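Local coordinates for 30S ribosomal protein S8 (Aquifex aeolicus, PDB 3RF2) that probably binds directly to the central domain of 16S rRNA as a primary rRNA-binding protein and helps coordinate assembly of the 30S platform, at residues A[34-39]-A[139-144]; A[12-17]-A[108-113]. All coordinates share one frame; numbering follows the deposited sequence.

Both interactions join the N-terminal part of the S8 fold to its C-terminal part, but through different elements. Interaction 1 sets helix 31-43 against strand 139-144 and is wholly apolar, all four touching residues being buried. Interaction 2 sets helix 6-19 against the loop that leads into strand 113-115. It has a buried isoleucine pair on its inner side, whereas its outer side is polar, with a lysine, an asparagine and a bound sulfate. The centres of the two contacts are 15 Å apart. Strand 161-167 pairs with both strand 139-144 and strand 113-115, so both contacts lead to the same C-terminal sheet, interaction 2 by way of the loop and Ile-113 at the start of strand 113-115.

Interaction 1: residues A[34-39]-A[139-144]; sequences ERILDV and IAIVST
Ile-141 points from strand 139-144 toward helix 34-39 and meets both Ile-36 and Val-39, one turn apart on the helix. Its side chain divides the work along its length. The terminal CD1 of Ile-141 lies 4.0 Å from CG2 of Ile-36, and the two side chains cross at about a right angle. CG1 of Ile-141, one bond further back, lies 4.1 Å from CG1 of Val-39, and here the side chains run past each other in opposite directions. The same CG1 of Val-39 reaches CD1 of Ile-139 at 4.3 Å, so a single methyl lies close to two isoleucines two residues apart on the strand. Val-39 presents it by holding CG1 trans to its backbone N (chi1 -177°). Ile-36 likewise uses the branch trans to its backbone nitrogen, CG2, and leaves its longer CG1-CD1 arm to run beside that nitrogen. All of this is van der Waals contact between aliphatic groups, at spacings that are close but not strained.

The segment axes come no nearer than 9.8 Å, a spacing filled by a single layer of aliphatic side chains, and their directions make an angle of 144°. Other residues extend the same apolar layer: Ile-36 also touches Ile-164, and Ile-139 and Ile-141 both touch Val-167. Val-39 has a further neighbour in Thr-150 of strand 149-150. From a different side of the helix, Leu-37 packs on Ile-94 and Ile-96 of strand 93-98. Helix 31-43 is thus sandwiched between the three-stranded antiparallel sheet of the N-terminal domain and the five-stranded sheet of the C-terminal one, an aliphatic helix-on-sheet interface typical of the closely joined two-domain fold of the S8 family.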
ATOM      1  N   GLU A  34       6.077   1.446   3.182  1.00 35.99           N
ATOM      2  CA  GLU A  34       5.835   2.838   3.462  1.00 40.63           C
ATOM      3  C   GLU A  34       6.083   3.735   2.264  1.00 40.15           C
ATOM      4  O   GLU A  34       5.307   4.657   2.032  1.00 36.28           O
ATOM      5  CB  GLU A  34       6.684   3.305   4.649  1.00 45.42           C
ATOM      6  CG  GLU A  34       6.360   2.598   5.951  1.00 48.75           C
ATOM      7  CD  GLU A  34       7.008   3.285   7.146  1.00 55.33           C
ATOM      8  OE1 GLU A  34       7.957   4.082   6.936  1.00 57.60           O
ATOM      9  OE2 GLU A  34       6.551   3.045   8.286  1.00 53.76           O
ATOM     10  N   ARG A  35       7.165   3.505   1.521  1.00 41.15           N
ATOM     11  CA  ARG A  35       7.431   4.331   0.347  1.00 42.04           C
ATOM     12  C   ARG A  35       6.393   4.059  -0.709  1.00 38.16           C
ATOM     13  O   ARG A  35       6.051   4.943  -1.487  1.00 37.31           O
ATOM     14  CB  ARG A  35       8.827   4.111  -0.224  1.00 48.08           C
ATOM     15  CG  ARG A  35       9.901   4.937   0.456  1.00 58.69           C
ATOM     16  CD  ARG A  35      11.187   4.949  -0.351  1.00 65.60           C
ATOM     17  NE  ARG A  35      12.305   5.500   0.411  1.00 68.53           N
ATOM     18  CZ  ARG A  35      12.995   4.809   1.311  1.00 69.36           C
ATOM     19  NH1 ARG A  35      12.669   3.549   1.560  1.00 66.33           N
ATOM     20  NH2 ARG A  35      14.000   5.376   1.969  1.00 74.04           N
ATOM     21  N   ILE A  36       5.898   2.827  -0.735  1.00 34.97           N
ATOM     22  CA  ILE A  36       4.873   2.442  -1.709  1.00 34.20           C
ATOM     23  C   ILE A  36       3.532   3.112  -1.394  1.00 29.03           C
ATOM     24  O   ILE A  36       2.909   3.700  -2.266  1.00 30.58           O
ATOM     25  CB  ILE A  36       4.689   0.921  -1.767  1.00 31.32           C
ATOM     26  CG1 ILE A  36       5.922   0.267  -2.405  1.00 31.24           C
ATOM     27  CG2 ILE A  36       3.446   0.565  -2.584  1.00 25.00           C
ATOM     28  CD1 ILE A  36       5.901  -1.236  -2.306  1.00 27.52           C
ATOM     29  N   LEU A  37       3.133   3.042  -0.129  1.00 30.30           N
ATOM     30  CA  LEU A  37       1.918   3.685   0.339  1.00 33.60           C
ATOM     31  C   LEU A  37       1.974   5.174   0.128  1.00 37.11           C
ATOM     32  O   LEU A  37       0.945   5.809  -0.084  1.00 37.86           O
ATOM     33  CB  LEU A  37       1.694   3.386   1.804  1.00 32.78           C
ATOM     34  CG  LEU A  37       1.331   1.945   2.110  1.00 32.91           C
ATOM     35  CD1 LEU A  37       1.283   1.710   3.626  1.00 32.96           C
ATOM     36  CD2 LEU A  37       0.002   1.714   1.512  1.00 28.12           C
ATOM     37  N   ASP A  38       3.172   5.738   0.186  1.00 38.56           N
ATOM     38  CA  ASP A  38       3.330   7.174  -0.017  1.00 37.21           C
ATOM     39  C   ASP A  38       3.102   7.541  -1.473  1.00 33.42           C
ATOM     40  O   ASP A  38       2.522   8.597  -1.772  1.00 35.16           O
ATOM     41  CB  ASP A  38       4.702   7.649   0.452  1.00 44.56           C
ATOM     42  CG  ASP A  38       4.646   8.348   1.798  1.00 55.16           C
ATOM     43  OD1 ASP A  38       3.972   7.840   2.714  1.00 55.25           O
ATOM     44  OD2 ASP A  38       5.261   9.426   1.929  1.00 62.20           O
ATOM     45  N   VAL A  39       3.536   6.666  -2.374  1.00 27.01           N
ATOM     46  CA  VAL A  39       3.167   6.834  -3.779  1.00 30.39           C
ATOM     47  C   VAL A  39       1.652   6.742  -3.962  1.00 31.28           C
ATOM     48  O   VAL A  39       1.045   7.556  -4.659  1.00 31.81           O
ATOM     49  CB  VAL A  39       3.798   5.767  -4.691  1.00 31.49           C
ATOM     50  CG1 VAL A  39       3.422   6.051  -6.159  1.00 28.01           C
ATOM     51  CG2 VAL A  39       5.324   5.699  -4.485  1.00 32.43           C
ATOM     52  N   ILE A 139      -0.581   3.538 -13.156  1.00 25.18           N
ATOM     53  CA  ILE A 139       0.816   3.770 -12.824  1.00 23.60           C
ATOM     54  C   ILE A 139       1.566   2.482 -12.615  1.00 23.31           C
ATOM     55  O   ILE A 139       0.992   1.468 -12.219  1.00 23.53           O
ATOM     56  CB  ILE A 139       0.981   4.571 -11.525  1.00 28.15           C
ATOM     57  CG1 ILE A 139       0.443   3.785 -10.333  1.00 26.51           C
ATOM     58  CG2 ILE A 139       0.305   5.943 -11.623  1.00 32.18           C
ATOM     59  CD1 ILE A 139       0.627   4.530  -8.991  1.00 27.87           C
ATOM     60  N   ALA A 140       2.866   2.533 -12.883  1.00 24.90           N
ATOM     61  CA  ALA A 140       3.775   1.525 -12.389  1.00 21.61           C
ATOM     62  C   ALA A 140       4.456   2.157 -11.203  1.00 26.64           C
ATOM     63  O   ALA A 140       4.797   3.342 -11.231  1.00 32.24           O
ATOM     64  CB  ALA A 140       4.805   1.144 -13.444  1.00 17.90           C
ATOM     65  N   ILE A 141       4.638   1.376 -10.147  1.00 21.39           N
ATOM     66  CA  ILE A 141       5.463   1.825  -9.042  1.00 26.98           C
ATOM     67  C   ILE A 141       6.841   1.181  -9.186  1.00 25.83           C
ATOM     68  O   ILE A 141       6.948  -0.042  -9.284  1.00 26.40           O
ATOM     69  CB  ILE A 141       4.827   1.456  -7.687  1.00 30.19           C
ATOM     70  CG1 ILE A 141       3.511   2.232  -7.507  1.00 31.72           C
ATOM     71  CG2 ILE A 141       5.809   1.735  -6.571  1.00 28.63           C
ATOM     72  CD1 ILE A 141       2.648   1.734  -6.378  1.00 33.87           C
ATOM     73  N   VAL A 142       7.883   2.010  -9.212  1.00 25.28           N
ATOM     74  CA  VAL A 142       9.224   1.553  -9.536  1.00 28.97           C
ATOM     75  C   VAL A 142      10.253   1.938  -8.488  1.00 35.64           C
ATOM     76  O   VAL A 142      10.327   3.095  -8.071  1.00 34.50           O
ATOM     77  CB  VAL A 142       9.696   2.116 -10.890  1.00 33.45           C
ATOM     78  CG1 VAL A 142       8.732   1.703 -12.010  1.00 31.52           C
ATOM     79  CG2 VAL A 142       9.798   3.611 -10.824  1.00 39.36           C
ATOM     80  N   SER A 143      11.068   0.967  -8.084  1.00 35.13           N
ATOM     81  CA  SER A 143      12.145   1.229  -7.138  1.00 41.37           C
ATOM     82  C   SER A 143      13.403   1.665  -7.877  1.00 42.09           C
ATOM     83  O   SER A 143      14.042   0.857  -8.551  1.00 41.47           O
ATOM     84  CB  SER A 143      12.435  -0.017  -6.306  1.00 44.73           C
ATOM     85  OG  SER A 143      13.533   0.203  -5.440  1.00 49.16           O
ATOM     86  N   THR A 144      13.743   2.946  -7.755  1.00 38.03           N
ATOM     87  CA  THR A 144      14.882   3.502  -8.461  1.00 41.60           C
ATOM     88  C   THR A 144      16.023   3.752  -7.490  1.00 43.94           C
ATOM     89  O   THR A 144      15.878   3.556  -6.282  1.00 46.81           O
ATOM     90  CB  THR A 144      14.545   4.855  -9.106  1.00 49.00           C
ATOM     91  OG1 THR A 144      14.713   5.895  -8.136  1.00 51.77           O
ATOM     92  CG2 THR A 144      13.122   4.872  -9.623  1.00 47.28           C
TER

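Interaction 2: residues A[12-17]-A[108-113]; sequences SAIKNA and SAITNI. With SO4 (sulfate ion), chain D.
The carboxamide of Asn-112 has Lys-15 NZ and a sulfate oxygen, O1, side by side at its rim, while the backbone N of Ile-113 approaches its OD1 from out of the plane. Asn-112 belongs to a classic beta bulge, in which it and Thr-111 both face Trp-168. Lys-15 NZ donates to Asn-112 OD1 at 3.1 Å, in the carbonyl plane and on a lone pair. Next to it Asn-112 ND2 gives a nearly straight bond to the sulfate O1, 3.0 Å long with an N-H...O angle of 169°. The same O1 takes a weak bond from NZ of Lys-15, closing a small ring of ammonium, amide and anion. OD1 accepts a second bond, from the backbone N of Ile-113, which lies tilted 20° from the carbonyl plane; together with the ND2 bond, these help hold the amide in its rotation. The sulfate probably came from the crystallisation liquor. Replacing Asn-112 by an alanine removes both amide atoms and would probably leave NZ of Lys-15 without its in-plane acceptor and the sulfate with only the weak lysine bond of the two described.

A bend at the third torsion of Lys-15 (chi3 71°) brings NZ to the amide. Nearer the helix, CG and CD of Lys-15 each lie 3.8 Å from Ile-113 CG2. Deeper in, where Ile-110 also touches Phe-45 and Ile-18, CD1 of Ile-110 meets CG2 of Ile-14 at 4.2 Å.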
ATOM      1  N   SER A  12      -2.911  -7.896  -1.664  1.00 42.11           N
ATOM      2  CA  SER A  12      -4.052  -8.783  -1.418  1.00 45.92           C
ATOM      3  C   SER A  12      -4.986  -8.266  -0.327  1.00 47.04           C
ATOM      4  O   SER A  12      -6.185  -8.110  -0.556  1.00 49.45           O
ATOM      5  CB  SER A  12      -3.575 -10.193  -1.050  1.00 44.08           C
ATOM      6  OG  SER A  12      -3.419 -10.977  -2.222  1.00 47.81           O
ATOM      7  N   ALA A  13      -4.436  -8.038   0.864  1.00 45.91           N
ATOM      8  CA  ALA A  13      -5.194  -7.433   1.956  1.00 45.36           C
ATOM      9  C   ALA A  13      -5.949  -6.174   1.488  1.00 43.69           C
ATOM     10  O   ALA A  13      -7.153  -6.011   1.728  1.00 40.83           O
ATOM     11  CB  ALA A  13      -4.259  -7.089   3.115  1.00 42.64           C
ATOM     12  N   ILE A  14      -5.230  -5.281   0.815  1.00 41.23           N
ATOM     13  CA  ILE A  14      -5.826  -4.033   0.387  1.00 39.15           C
ATOM     14  C   ILE A  14      -7.040  -4.345  -0.477  1.00 40.11           C
ATOM     15  O   ILE A  14      -8.134  -3.824  -0.241  1.00 35.77           O
ATOM     16  CB  ILE A  14      -4.822  -3.177  -0.392  1.00 38.55           C
ATOM     17  CG1 ILE A  14      -3.859  -2.501   0.583  1.00 38.11           C
ATOM     18  CG2 ILE A  14      -5.539  -2.122  -1.210  1.00 35.98           C
ATOM     19  CD1 ILE A  14      -2.673  -1.846  -0.107  1.00 40.34           C
ATOM     20  N   LYS A  15      -6.848  -5.226  -1.455  1.00 39.08           N
ATOM     21  CA  LYS A  15      -7.915  -5.566  -2.386  1.00 42.61           C
ATOM     22  C   LYS A  15      -9.130  -6.160  -1.673  1.00 46.13           C
ATOM     23  O   LYS A  15     -10.269  -5.837  -2.004  1.00 49.92           O
ATOM     24  CB  LYS A  15      -7.409  -6.517  -3.484  1.00 37.69           C
ATOM     25  CG  LYS A  15      -6.669  -5.803  -4.624  1.00 41.29           C
ATOM     26  CD  LYS A  15      -5.770  -6.765  -5.432  1.00 41.87           C
ATOM     27  CE  LYS A  15      -6.585  -7.737  -6.298  1.00 44.14           C
ATOM     28  NZ  LYS A  15      -5.747  -8.464  -7.302  1.00 41.67           N
ATOM     29  N   ASN A  16      -8.894  -7.044  -0.716  1.00 45.08           N
ATOM     30  CA  ASN A  16     -10.005  -7.691  -0.026  1.00 47.68           C
ATOM     31  C   ASN A  16     -10.807  -6.711   0.813  1.00 41.89           C
ATOM     32  O   ASN A  16     -12.035  -6.747   0.823  1.00 38.67           O
ATOM     33  CB  ASN A  16      -9.508  -8.843   0.834  1.00 51.44           C
ATOM     34  CG  ASN A  16      -9.178 -10.063   0.013  1.00 53.81           C
ATOM     35  OD1 ASN A  16      -9.701 -10.230  -1.094  1.00 51.71           O
ATOM     36  ND2 ASN A  16      -8.309 -10.924   0.544  1.00 54.85           N
ATOM     37  N   ALA A  17     -10.095  -5.833   1.510  1.00 40.34           N
ATOM     38  CA  ALA A  17     -10.737  -4.821   2.325  1.00 38.36           C
ATOM     39  C   ALA A  17     -11.595  -3.947   1.426  1.00 42.30           C
ATOM     40  O   ALA A  17     -12.733  -3.614   1.758  1.00 45.96           O
ATOM     41  CB  ALA A  17      -9.695  -4.002   3.073  1.00 34.58           C
ATOM     42  N   SER A 108     -14.382   2.112  -5.799  1.00 32.04           N
ATOM     43  CA  SER A 108     -13.035   2.215  -5.241  1.00 31.04           C
ATOM     44  C   SER A 108     -12.114   3.059  -6.123  1.00 32.56           C
ATOM     45  O   SER A 108     -12.205   3.022  -7.351  1.00 35.26           O
ATOM     46  CB  SER A 108     -12.444   0.810  -5.086  1.00 35.98           C
ATOM     47  OG  SER A 108     -11.057   0.839  -4.802  1.00 37.93           O
ATOM     48  N   ALA A 109     -11.222   3.822  -5.504  1.00 30.48           N
ATOM     49  CA  ALA A 109     -10.206   4.529  -6.275  1.00 29.85           C
ATOM     50  C   ALA A 109      -9.257   3.527  -6.940  1.00 28.05           C
ATOM     51  O   ALA A 109      -8.673   3.804  -7.981  1.00 27.37           O
ATOM     52  CB  ALA A 109      -9.431   5.484  -5.383  1.00 30.31           C
ATOM     53  N   ILE A 110      -9.099   2.361  -6.327  1.00 26.02           N
ATOM     54  CA  ILE A 110      -8.248   1.337  -6.903  1.00 30.58           C
ATOM     55  C   ILE A 110      -9.066   0.301  -7.648  1.00 34.65           C
ATOM     56  O   ILE A 110      -9.865  -0.410  -7.048  1.00 36.07           O
ATOM     57  CB  ILE A 110      -7.397   0.622  -5.855  1.00 27.92           C
ATOM     58  CG1 ILE A 110      -6.425   1.608  -5.225  1.00 22.96           C
ATOM     59  CG2 ILE A 110      -6.615  -0.532  -6.514  1.00 26.08           C
ATOM     60  CD1 ILE A 110      -5.670   1.026  -4.051  1.00 22.38           C
ATOM     61  N   THR A 111      -8.879   0.228  -8.959  1.00 33.90           N
ATOM     62  CA  THR A 111      -9.542  -0.815  -9.726  1.00 35.10           C
ATOM     63  C   THR A 111      -8.775  -2.119  -9.547  1.00 35.84           C
ATOM     64  O   THR A 111      -9.374  -3.172  -9.336  1.00 38.51           O
ATOM     65  CB  THR A 111      -9.652  -0.459 -11.199  1.00 36.74           C
ATOM     66  OG1 THR A 111     -10.532   0.668 -11.339  1.00 41.29           O
ATOM     67  CG2 THR A 111     -10.193  -1.659 -12.000  1.00 34.23           C
ATOM     68  N   ASN A 112      -7.445  -2.037  -9.592  1.00 31.97           N
ATOM     69  CA  ASN A 112      -6.620  -3.207  -9.363  1.00 32.05           C
ATOM     70  C   ASN A 112      -5.211  -2.811  -9.017  1.00 26.94           C
ATOM     71  O   ASN A 112      -4.755  -1.716  -9.336  1.00 20.96           O
ATOM     72  CB  ASN A 112      -6.606  -4.118 -10.610  1.00 34.36           C
ATOM     73  CG  ASN A 112      -6.445  -5.600 -10.261  1.00 39.06           C
ATOM     74  OD1 ASN A 112      -5.954  -5.964  -9.188  1.00 38.84           O
ATOM     75  ND2 ASN A 112      -6.861  -6.459 -11.178  1.00 45.54           N
ATOM     76  N   ILE A 113      -4.510  -3.725  -8.372  1.00 29.25           N
ATOM     77  CA  ILE A 113      -3.139  -3.488  -7.989  1.00 28.22           C
ATOM     78  C   ILE A 113      -2.438  -4.830  -7.982  1.00 30.15           C
ATOM     79  O   ILE A 113      -2.866  -5.747  -7.301  1.00 34.64           O
ATOM     80  CB  ILE A 113      -3.052  -2.774  -6.623  1.00 29.52           C
ATOM     81  CG1 ILE A 113      -1.600  -2.620  -6.178  1.00 32.72           C
ATOM     82  CG2 ILE A 113      -3.850  -3.491  -5.569  1.00 29.97           C
ATOM     83  CD1 ILE A 113      -1.441  -1.606  -5.072  1.00 35.40           C
TER
HETATM   84  S   SO4 D 171      -7.711 -10.160 -10.250  1.00 94.15           S
HETATM   85  O1  SO4 D 171      -6.555  -9.272 -10.333  1.00 94.52           O
HETATM   86  O2  SO4 D 171      -7.264 -11.508  -9.913  1.00 96.78           O
HETATM   87  O3  SO4 D 171      -8.413 -10.147 -11.533  1.00 89.61           O
HETATM   88  O4  SO4 D 171      -8.588  -9.712  -9.176  1.00 95.29           O